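Local coordinates for protein adenylate cyclase (Hippeastrum hybrid cultivar, PDB 6YP4) that hydrolyses triphosphate compounds, its dominant activity being that of a triphosphatase rather than the adenylyl cyclase its name suggests, at residues Ala96-Leu104 against Asp122-Leu130; Thr29-Phe37 against Ala50-Ala58. One frame throughout, in Å; residues are numbered along the deposited sequence.

Interaction 1: residues Ala96-Leu104 against Asp122-Leu130; sequences ANPSKMGSL and DDGGEFVCL
Met101 lays its sulfur over one face of the Phe127 ring, and this Met-aromatic contact is the tight apolar part of the interface. SD stands 4.3 Å from the ring centroid, 25° off the ring normal, displaced toward the rim on the side of CG and CD1. The Met101 chain runs straight through CB and CG, with chi1 at 174°, and turns only at chi3, which brings CE back to 4.0 Å from Phe127 CB. Beside it, Pro98 sets its ring against the start of the strand, CB 3.7 Å from Phe127 O.

Further along, backbone meets backbone at glycines. Gly102 CA lies against Asp122 O in a CA-H...O contact of 3.6 Å, and Gly124 CA faces Gly102 N. Gly102 N gives Asp123 O a weak, bent hydrogen bond of 3.2 Å, and Gly125 CA approaches Ser99 O at 3.3 Å in a second CA-H...O contact. A type I turn from Gly124 to Phe127 leads the chain out of this region into the strand.

The side chains of Asp122 and Asp123 are much looser, exposed and poorly ordered, although their carbonyls stay close to Gly102. One water sits 2.9 Å from both Gly102 O and Asp122 O, bridging them. Asp122 directs OD1 to a salt bridge with Arg112. On the exposed side of the helix start, Ser103 OG donates back to Lys100 O, which also receives Leu104 N.

The contact lies away from the ligand pocket. Phe127 meets Trp111 edge-to-face and touches Val114 of helix 109-118, and Met101 reaches Val94 of helix 88-96. Val128 and Leu130 share backbone hydrogen bonds with Asp38 and Phe36 of strand 26-39, and Glu126 extends the pairing to Ala40 just past the strands.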
loop_
_atom_site.group_PDB
_atom_site.type_symbol
_atom_site.label_atom_id
_atom_site.label_comp_id
_atom_site.label_asym_id
_atom_site.label_seq_id
_atom_site.Cartn_x
_atom_site.Cartn_y
_atom_site.Cartn_z
ATOM N N ALA A 96 18.024 10.508 -17.215
ATOM C CA ALA A 96 18.629 11.124 -18.394
ATOM C C ALA A 96 20.093 11.492 -18.160
ATOM O O ALA A 96 20.921 11.366 -19.070
ATOM C CB ALA A 96 17.826 12.351 -18.809
ATOM N N ASN A 97 20.438 11.953 -16.961
ATOM C CA ASN A 97 21.810 12.368 -16.643
ATOM C C ASN A 97 22.186 11.868 -15.258
ATOM O O ASN A 97 22.181 12.630 -14.285
ATOM C CB ASN A 97 21.972 13.891 -16.699
ATOM C CG ASN A 97 21.603 14.478 -18.043
ATOM O OD1 ASN A 97 22.327 14.318 -19.025
ATOM N ND2 ASN A 97 20.485 15.192 -18.087
ATOM N N PRO A 98 22.519 10.582 -15.124
ATOM C CA PRO A 98 22.809 10.054 -13.783
ATOM C C PRO A 98 24.064 10.640 -13.156
ATOM O O PRO A 98 24.232 10.513 -11.938
ATOM C CB PRO A 98 22.933 8.537 -14.008
ATOM C CG PRO A 98 23.013 8.345 -15.474
ATOM C CD PRO A 98 22.362 9.512 -16.125
ATOM N N SER A 99 24.928 11.302 -13.932
ATOM C CA SER A 99 26.072 12.001 -13.352
ATOM C C SER A 99 25.671 13.267 -12.602
ATOM O O SER A 99 26.535 13.901 -11.988
ATOM C CB SER A 99 27.090 12.359 -14.436
ATOM O OG SER A 99 26.506 13.160 -15.447
ATOM N N LYS A 100 24.400 13.660 -12.658
ATOM C CA LYS A 100 23.877 14.781 -11.890
ATOM C C LYS A 100 23.073 14.314 -10.686
ATOM O O LYS A 100 22.402 15.134 -10.047
ATOM C CB LYS A 100 23.007 15.683 -12.776
ATOM C CG LYS A 100 23.742 16.395 -13.911
ATOM C CD LYS A 100 24.783 17.357 -13.360
ATOM C CE LYS A 100 24.852 18.659 -14.158
ATOM N NZ LYS A 100 24.591 19.884 -13.316
ATOM N N MET A 101 23.145 13.017 -10.361
ATOM C CA MET A 101 22.247 12.423 -9.375
ATOM C C MET A 101 22.372 13.098 -8.015
ATOM O O MET A 101 21.368 13.310 -7.324
ATOM C CB MET A 101 22.535 10.925 -9.252
ATOM C CG MET A 101 21.758 10.239 -8.151
ATOM S SD MET A 101 22.047 8.469 -8.075
ATOM C CE MET A 101 21.767 8.020 -9.783
ATOM N N GLY A 102 23.596 13.439 -7.613
ATOM C CA GLY A 102 23.797 14.014 -6.296
ATOM C C GLY A 102 23.180 15.390 -6.149
ATOM O O GLY A 102 22.676 15.743 -5.079
ATOM N N SER A 103 23.222 16.192 -7.207
ATOM C CA SER A 103 22.553 17.481 -7.129
ATOM C C SER A 103 21.043 17.315 -7.292
ATOM O O SER A 103 20.264 17.982 -6.609
ATOM C CB SER A 103 23.136 18.437 -8.175
ATOM O OG SER A 103 22.921 17.967 -9.491
ATOM N N LEU A 104 20.611 16.395 -8.154
ATOM C CA LEU A 104 19.182 16.215 -8.374
ATOM C C LEU A 104 18.491 15.645 -7.137
ATOM O O LEU A 104 17.355 16.030 -6.821
ATOM C CB LEU A 104 18.948 15.306 -9.587
ATOM C CG LEU A 104 19.332 15.871 -10.955
ATOM C CD1 LEU A 104 19.304 14.772 -12.002
ATOM C CD2 LEU A 104 18.433 17.012 -11.361
ATOM N N ASP A 122 29.828 13.130 -3.147
ATOM C CA ASP A 122 28.526 13.700 -2.818
ATOM C C ASP A 122 27.779 14.194 -4.053
ATOM O O ASP A 122 26.544 14.215 -4.056
ATOM C CB ASP A 122 28.694 14.837 -1.812
ATOM C CG ASP A 122 27.368 15.407 -1.354
ATOM O OD1 ASP A 122 26.662 14.724 -0.580
ATOM O OD2 ASP A 122 27.030 16.535 -1.766
ATOM N N ASP A 123 28.496 14.580 -5.110
ATOM C CA ASP A 123 27.855 15.140 -6.297
ATOM C C ASP A 123 27.344 14.080 -7.272
ATOM O O ASP A 123 26.561 14.413 -8.170
ATOM C CB ASP A 123 28.822 16.087 -7.016
ATOM C CG ASP A 123 29.942 15.355 -7.730
ATOM O OD1 ASP A 123 30.247 14.202 -7.364
ATOM O OD2 ASP A 123 30.522 15.942 -8.663
ATOM N N GLY A 124 27.773 12.825 -7.133
ATOM C CA GLY A 124 27.240 11.750 -7.949
ATOM C C GLY A 124 27.732 11.685 -9.379
ATOM O O GLY A 124 27.129 10.965 -10.186
ATOM N N GLY A 125 28.809 12.400 -9.726
ATOM C CA GLY A 125 29.341 12.349 -11.083
ATOM C C GLY A 125 29.801 10.969 -11.516
ATOM O O GLY A 125 30.054 10.754 -12.708
ATOM N N GLU A 126 29.892 10.035 -10.579
ATOM C CA GLU A 126 30.340 8.670 -10.811
ATOM C C GLU A 126 29.211 7.727 -11.209
ATOM O O GLU A 126 29.481 6.632 -11.719
ATOM C CB GLU A 126 30.995 8.166 -9.528
ATOM C CG GLU A 126 30.309 8.821 -8.328
ATOM C CD GLU A 126 30.946 8.512 -7.000
ATOM O OE1 GLU A 126 32.035 7.891 -6.975
ATOM O OE2 GLU A 126 30.344 8.914 -5.983
ATOM N N PHE A 127 27.956 8.113 -10.993
ATOM C CA PHE A 127 26.876 7.154 -11.139
ATOM C C PHE A 127 26.478 6.951 -12.591
ATOM O O PHE A 127 26.551 7.864 -13.423
ATOM C CB PHE A 127 25.667 7.572 -10.311
ATOM C CG PHE A 127 25.793 7.178 -8.890
ATOM C CD1 PHE A 127 25.155 6.047 -8.413
ATOM C CD2 PHE A 127 26.609 7.902 -8.038
ATOM C CE1 PHE A 127 25.296 5.668 -7.097
ATOM C CE2 PHE A 127 26.758 7.530 -6.725
ATOM C CZ PHE A 127 26.103 6.413 -6.250
ATOM N N VAL A 128 26.056 5.715 -12.879
ATOM C CA VAL A 128 25.614 5.273 -14.194
ATOM C C VAL A 128 24.358 4.428 -14.009
ATOM O O VAL A 128 24.101 3.884 -12.930
ATOM C CB VAL A 128 26.720 4.460 -14.925
ATOM C CG1 VAL A 128 28.027 5.291 -15.048
ATOM C CG2 VAL A 128 26.989 3.166 -14.181
ATOM N N CYS A 129 23.566 4.318 -15.080
ATOM C CA CYS A 129 22.373 3.475 -15.075
ATOM C C CYS A 129 22.746 2.057 -15.484
ATOM O O CYS A 129 23.445 1.858 -16.482
ATOM C CB CYS A 129 21.298 4.026 -16.020
ATOM S SG CYS A 129 19.691 3.164 -15.970
ATOM N N LEU A 130 22.269 1.079 -14.716
ATOM C CA LEU A 130 22.490 -0.333 -14.995
ATOM C C LEU A 130 21.453 -0.914 -15.952
ATOM O O LEU A 130 21.606 -2.057 -16.377
ATOM C CB LEU A 130 22.496 -1.133 -13.681
ATOM C CG LEU A 130 23.407 -0.659 -12.542
ATOM C CD1 LEU A 130 23.373 -1.641 -11.389
ATOM C CD2 LEU A 130 24.843 -0.500 -13.028
HETATM O O HOH W 1 24.398 15.662 -2.709
#

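Interaction 2: residues Thr29-Phe37 against Ala50-Ala58; sequences THLQHNLFF and ALRIRFYDA. With GCP (phosphomethylphosphonic acid guanylate ester), chain B.
Arg52 and Arg54 rise side by side from an antiparallel strand pair of the CYTH fold, on the face that carries the triphosphate site, and Asn34 and Gln32 of the partner strand flank them. The two guanidinium groups overlap face against face, offset, with the anionic GTP analogue holding both. Arg54 extends with CG opposite its backbone N (chi1 166°) and bends at chi3 (-66°), which brings NE to Asn34 OD1 at 2.7 Å, nearly straight and in the planes of both groups, fixing the guanidinium's rotation. The Gln32 amide stacks over the other face of Arg54, planes 23° apart, its OE1 held by Asn135. Arg54 NH1 also donates to Tyr56 OH, whose ring stands almost upright to the Gln32 amide. Phe36 runs along the aliphatic part of Arg52, CE2 3.5 Å from CG.

On the opposite face, Phe37 CE2 packs against Ile53 CD1 at 3.6 Å. At the far end the Asp57 carboxylate takes His30 ND1 on the syn side of OD2 and Leu31 N on OD1, while His30 NE2 bonds to Glu85 of the second subunit. Arg52 NH2 reaches GCP O2A at 2.6 Å and Arg54 NH2 reaches GCP O2B at 3.0 Å.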
loop_
_atom_site.group_PDB
_atom_site.type_symbol
_atom_site.label_atom_id
_atom_site.label_comp_id
_atom_site.label_asym_id
_atom_site.label_seq_id
_atom_site.Cartn_x
_atom_site.Cartn_y
_atom_site.Cartn_z
ATOM N N THR A 29 -4.258 -3.321 -10.210
ATOM C CA THR A 29 -3.186 -3.842 -11.062
ATOM C C THR A 29 -2.494 -2.651 -11.715
ATOM O O THR A 29 -3.171 -1.780 -12.267
ATOM C CB THR A 29 -3.734 -4.794 -12.138
ATOM O OG1 THR A 29 -4.417 -5.876 -11.497
ATOM C CG2 THR A 29 -2.588 -5.345 -13.097
ATOM N N HIS A 30 -1.158 -2.613 -11.648
ATOM C CA HIS A 30 -0.382 -1.523 -12.216
ATOM C C HIS A 30 0.881 -2.037 -12.901
ATOM O O HIS A 30 1.422 -3.086 -12.551
ATOM C CB HIS A 30 -0.000 -0.504 -11.147
ATOM C CG HIS A 30 -1.177 0.278 -10.646
ATOM N ND1 HIS A 30 -1.648 1.401 -11.289
ATOM C CD2 HIS A 30 -2.024 0.047 -9.616
ATOM C CE1 HIS A 30 -2.714 1.854 -10.648
ATOM N NE2 HIS A 30 -2.955 1.057 -9.624
ATOM N N LEU A 31 1.359 -1.222 -13.839
ATOM C CA LEU A 31 2.582 -1.444 -14.602
ATOM C C LEU A 31 3.744 -0.698 -13.950
ATOM O O LEU A 31 3.616 0.482 -13.617
ATOM C CB LEU A 31 2.374 -0.961 -16.040
ATOM C CG LEU A 31 3.596 -0.978 -16.940
ATOM C CD1 LEU A 31 4.025 -2.416 -17.101
ATOM C CD2 LEU A 31 3.256 -0.366 -18.282
ATOM N N GLN A 32 4.862 -1.393 -13.744
ATOM C CA GLN A 32 6.074 -0.815 -13.168
ATOM C C GLN A 32 7.224 -0.945 -14.157
ATOM O O GLN A 32 7.381 -1.993 -14.795
ATOM C CB GLN A 32 6.466 -1.525 -11.859
ATOM C CG GLN A 32 5.268 -1.897 -10.945
ATOM C CD GLN A 32 5.683 -2.610 -9.669
ATOM O OE1 GLN A 32 6.414 -3.591 -9.716
ATOM N NE2 GLN A 32 5.224 -2.091 -8.493
ATOM N N HIS A 33 8.029 0.112 -14.284
ATOM C CA HIS A 33 9.355 0.016 -14.901
ATOM C C HIS A 33 10.399 0.321 -13.838
ATOM O O HIS A 33 10.385 1.403 -13.238
ATOM C CB HIS A 33 9.495 0.958 -16.107
ATOM C CG HIS A 33 8.624 0.592 -17.277
ATOM N ND1 HIS A 33 7.300 0.970 -17.372
ATOM C CD2 HIS A 33 8.899 -0.097 -18.422
ATOM C CE1 HIS A 33 6.788 0.501 -18.494
ATOM N NE2 HIS A 33 7.742 -0.140 -19.161
ATOM N N ASN A 34 11.282 -0.647 -13.582
ATOM C CA ASN A 34 12.303 -0.548 -12.552
ATOM C C ASN A 34 13.647 -0.229 -13.200
ATOM O O ASN A 34 14.112 -0.988 -14.054
ATOM C CB ASN A 34 12.402 -1.861 -11.772
ATOM C CG ASN A 34 11.086 -2.270 -11.133
ATOM O OD1 ASN A 34 10.578 -1.574 -10.265
ATOM N ND2 ASN A 34 10.570 -3.444 -11.502
ATOM N N LEU A 35 14.278 0.872 -12.794
ATOM C CA LEU A 35 15.622 1.197 -13.261
ATOM C C LEU A 35 16.602 1.255 -12.094
ATOM O O LEU A 35 16.235 1.615 -10.971
ATOM C CB LEU A 35 15.652 2.519 -14.019
ATOM C CG LEU A 35 15.088 2.445 -15.432
ATOM C CD1 LEU A 35 13.568 2.372 -15.432
ATOM C CD2 LEU A 35 15.563 3.639 -16.215
ATOM N N PHE A 36 17.866 0.916 -12.366
ATOM C CA PHE A 36 18.870 0.765 -11.319
ATOM C C PHE A 36 20.135 1.555 -11.644
ATOM O O PHE A 36 20.465 1.795 -12.814
ATOM C CB PHE A 36 19.225 -0.716 -11.099
ATOM C CG PHE A 36 18.055 -1.554 -10.696
ATOM C CD1 PHE A 36 17.234 -2.126 -11.665
ATOM C CD2 PHE A 36 17.761 -1.765 -9.357
ATOM C CE1 PHE A 36 16.144 -2.885 -11.312
ATOM C CE2 PHE A 36 16.665 -2.517 -8.996
ATOM C CZ PHE A 36 15.862 -3.089 -9.974
ATOM N N PHE A 37 20.848 1.942 -10.584
ATOM C CA PHE A 37 21.962 2.879 -10.666
ATOM C C PHE A 37 23.061 2.469 -9.697
ATOM O O PHE A 37 22.791 1.856 -8.660
ATOM C CB PHE A 37 21.493 4.317 -10.346
ATOM C CG PHE A 37 20.374 4.780 -11.202
ATOM C CD1 PHE A 37 20.635 5.517 -12.348
ATOM C CD2 PHE A 37 19.054 4.464 -10.879
ATOM C CE1 PHE A 37 19.606 5.948 -13.151
ATOM C CE2 PHE A 37 18.014 4.882 -11.677
ATOM C CZ PHE A 37 18.284 5.624 -12.821
ATOM N N ALA A 50 21.375 -2.084 -3.597
ATOM C CA ALA A 50 20.665 -1.868 -4.848
ATOM C C ALA A 50 19.915 -0.546 -4.756
ATOM O O ALA A 50 19.135 -0.342 -3.819
ATOM C CB ALA A 50 19.695 -3.019 -5.114
ATOM N N LEU A 51 20.161 0.358 -5.713
ATOM C CA LEU A 51 19.478 1.657 -5.774
ATOM C C LEU A 51 18.564 1.657 -6.996
ATOM O O LEU A 51 19.040 1.592 -8.140
ATOM C CB LEU A 51 20.496 2.796 -5.831
ATOM C CG LEU A 51 20.062 4.263 -5.912
ATOM C CD1 LEU A 51 19.282 4.649 -4.684
ATOM C CD2 LEU A 51 21.311 5.132 -6.037
ATOM N N ARG A 52 17.252 1.732 -6.749
ATOM C CA ARG A 52 16.213 1.567 -7.760
ATOM C C ARG A 52 15.364 2.825 -7.856
ATOM O O ARG A 52 14.975 3.394 -6.831
ATOM C CB ARG A 52 15.309 0.375 -7.402
ATOM C CG ARG A 52 14.215 -0.011 -8.437
ATOM C CD ARG A 52 13.356 -1.175 -7.907
ATOM N NE ARG A 52 12.543 -0.800 -6.743
ATOM C CZ ARG A 52 12.003 -1.667 -5.884
ATOM N NH1 ARG A 52 12.189 -2.970 -6.036
ATOM N NH2 ARG A 52 11.271 -1.233 -4.868
ATOM N N ILE A 53 15.073 3.253 -9.086
ATOM C CA ILE A 53 14.016 4.227 -9.350
ATOM C C ILE A 53 12.915 3.508 -10.124
ATOM O O ILE A 53 13.149 2.985 -11.222
ATOM C CB ILE A 53 14.540 5.461 -10.100
ATOM C CG1 ILE A 53 15.575 6.222 -9.243
ATOM C CG2 ILE A 53 13.385 6.410 -10.471
ATOM C CD1 ILE A 53 16.148 7.466 -9.928
ATOM N N ARG A 54 11.725 3.434 -9.532
ATOM C CA ARG A 54 10.593 2.726 -10.127
ATOM C C ARG A 54 9.556 3.719 -10.628
ATOM O O ARG A 54 9.124 4.609 -9.881
ATOM C CB ARG A 54 9.950 1.762 -9.123
ATOM C CG ARG A 54 8.556 1.244 -9.556
ATOM C CD ARG A 54 7.965 0.280 -8.523
ATOM N NE ARG A 54 8.698 -0.984 -8.387
ATOM C CZ ARG A 54 8.588 -1.780 -7.327
ATOM N NH1 ARG A 54 7.798 -1.423 -6.318
ATOM N NH2 ARG A 54 9.277 -2.916 -7.261
ATOM N N PHE A 55 9.135 3.544 -11.877
ATOM C CA PHE A 55 8.078 4.347 -12.479
ATOM C C PHE A 55 6.810 3.512 -12.590
ATOM O O PHE A 55 6.868 2.361 -13.037
ATOM C CB PHE A 55 8.511 4.848 -13.865
ATOM C CG PHE A 55 9.733 5.721 -13.835
ATOM C CD1 PHE A 55 9.648 7.046 -13.454
ATOM C CD2 PHE A 55 10.964 5.214 -14.192
ATOM C CE1 PHE A 55 10.782 7.852 -13.420
ATOM C CE2 PHE A 55 12.100 6.009 -14.157
ATOM C CZ PHE A 55 12.011 7.326 -13.778
ATOM N N TYR A 56 5.672 4.080 -12.173
ATOM C CA TYR A 56 4.372 3.418 -12.271
ATOM C C TYR A 56 3.606 3.962 -13.473
ATOM O O TYR A 56 3.531 5.182 -13.667
ATOM C CB TYR A 56 3.526 3.614 -10.993
ATOM C CG TYR A 56 4.002 2.807 -9.774
ATOM C CD1 TYR A 56 5.076 3.229 -9.012
ATOM C CD2 TYR A 56 3.362 1.633 -9.393
ATOM C CE1 TYR A 56 5.507 2.511 -7.902
ATOM C CE2 TYR A 56 3.784 0.908 -8.271
ATOM C CZ TYR A 56 4.857 1.357 -7.533
ATOM O OH TYR A 56 5.294 0.644 -6.426
ATOM N N ASP A 57 3.050 3.048 -14.276
ATOM C CA ASP A 57 2.167 3.337 -15.422
ATOM C C ASP A 57 2.844 4.375 -16.312
ATOM O O ASP A 57 4.017 4.199 -16.674
ATOM C CB ASP A 57 0.784 3.733 -14.915
ATOM C CG ASP A 57 0.140 2.654 -14.101
ATOM O OD1 ASP A 57 0.465 1.473 -14.325
ATOM O OD2 ASP A 57 -0.696 2.982 -13.240
ATOM N N ALA A 58 2.167 5.457 -16.675
ATOM C CA ALA A 58 2.707 6.423 -17.617
ATOM C C ALA A 58 3.292 7.606 -16.845
ATOM O O ALA A 58 2.788 8.726 -16.873
ATOM C CB ALA A 58 1.628 6.858 -18.602
HETATM P PG GCP B . 10.203 -7.653 -4.793
HETATM O O1G GCP B . 10.068 -9.135 -4.601
HETATM O O2G GCP B . 9.743 -7.253 -6.177
HETATM O O3G GCP B . 11.640 -7.246 -4.585
HETATM C C3B GCP B . 9.143 -6.827 -3.555
HETATM P PB GCP B . 9.362 -4.994 -3.726
HETATM O O1B GCP B . 10.789 -4.612 -3.991
HETATM O O2B GCP B . 8.427 -4.437 -4.771
HETATM O O3A GCP B . 8.934 -4.380 -2.263
HETATM P PA GCP B . 8.679 -2.763 -2.112
HETATM O O1A GCP B . 9.331 -2.342 -0.807
HETATM O O2A GCP B . 9.364 -2.080 -3.276
HETATM O "O5'" GCP B . 7.024 -2.431 -2.155
HETATM C "C5'" GCP B . 6.109 -3.512 -2.051
HETATM C "C4'" GCP B . 6.171 -4.190 -0.617
HETATM O "O4'" GCP B . 6.188 -3.174 0.566
HETATM C "C3'" GCP B . 5.116 -4.889 -0.440
HETATM O "O3'" GCP B . 5.458 -6.158 0.170
HETATM C "C2'" GCP B . 4.060 -3.977 0.489
HETATM O "O2'" GCP B . 3.337 -4.791 1.487
HETATM C "C1'" GCP B . 4.701 -3.012 1.027
HETATM N N9 GCP B . 4.132 -1.690 0.548
HETATM C C8 GCP B . 4.692 -1.040 -0.479
HETATM N N7 GCP B . 4.006 0.096 -0.703
HETATM C C5 GCP B . 3.009 0.149 0.195
HETATM C C6 GCP B . 2.006 1.089 0.421
HETATM O O6 GCP B . 1.939 2.061 -0.257
HETATM N N1 GCP B . 1.122 0.899 1.400
HETATM C C2 GCP B . 1.200 -0.215 2.177
HETATM N N2 GCP B . 0.179 -0.317 3.217
HETATM N N3 GCP B . 2.178 -1.135 1.957
HETATM C C4 GCP B . 3.082 -0.951 0.965
HETATM O O HOH W 2 21.942 -0.559 -7.673
#

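How the interactions relate
After strand 2-9 and helix 12-22 the chain runs out along strand 26-39, passes the short helix 43-46 and returns along strand 49-56; interaction 2 closes this hairpin-like excursion. Later, after strands 61-73 and 76-86 and helix 88-96, interaction 1 closes a loop round helix 109-118. The two loops follow one another without nesting or crossing, and the centres of the two contacts are about 17 Å apart. Strand 127-141 lies on the other side of strand 26-39 from 49-56: Leu130 N stands 2.7 Å from Phe36 O, a probable hydrogen bond, and Met101 CE packs on Phe37 CB. Interaction 1 thus joins the helical segment to the sheet carrying the arginines of interaction 2.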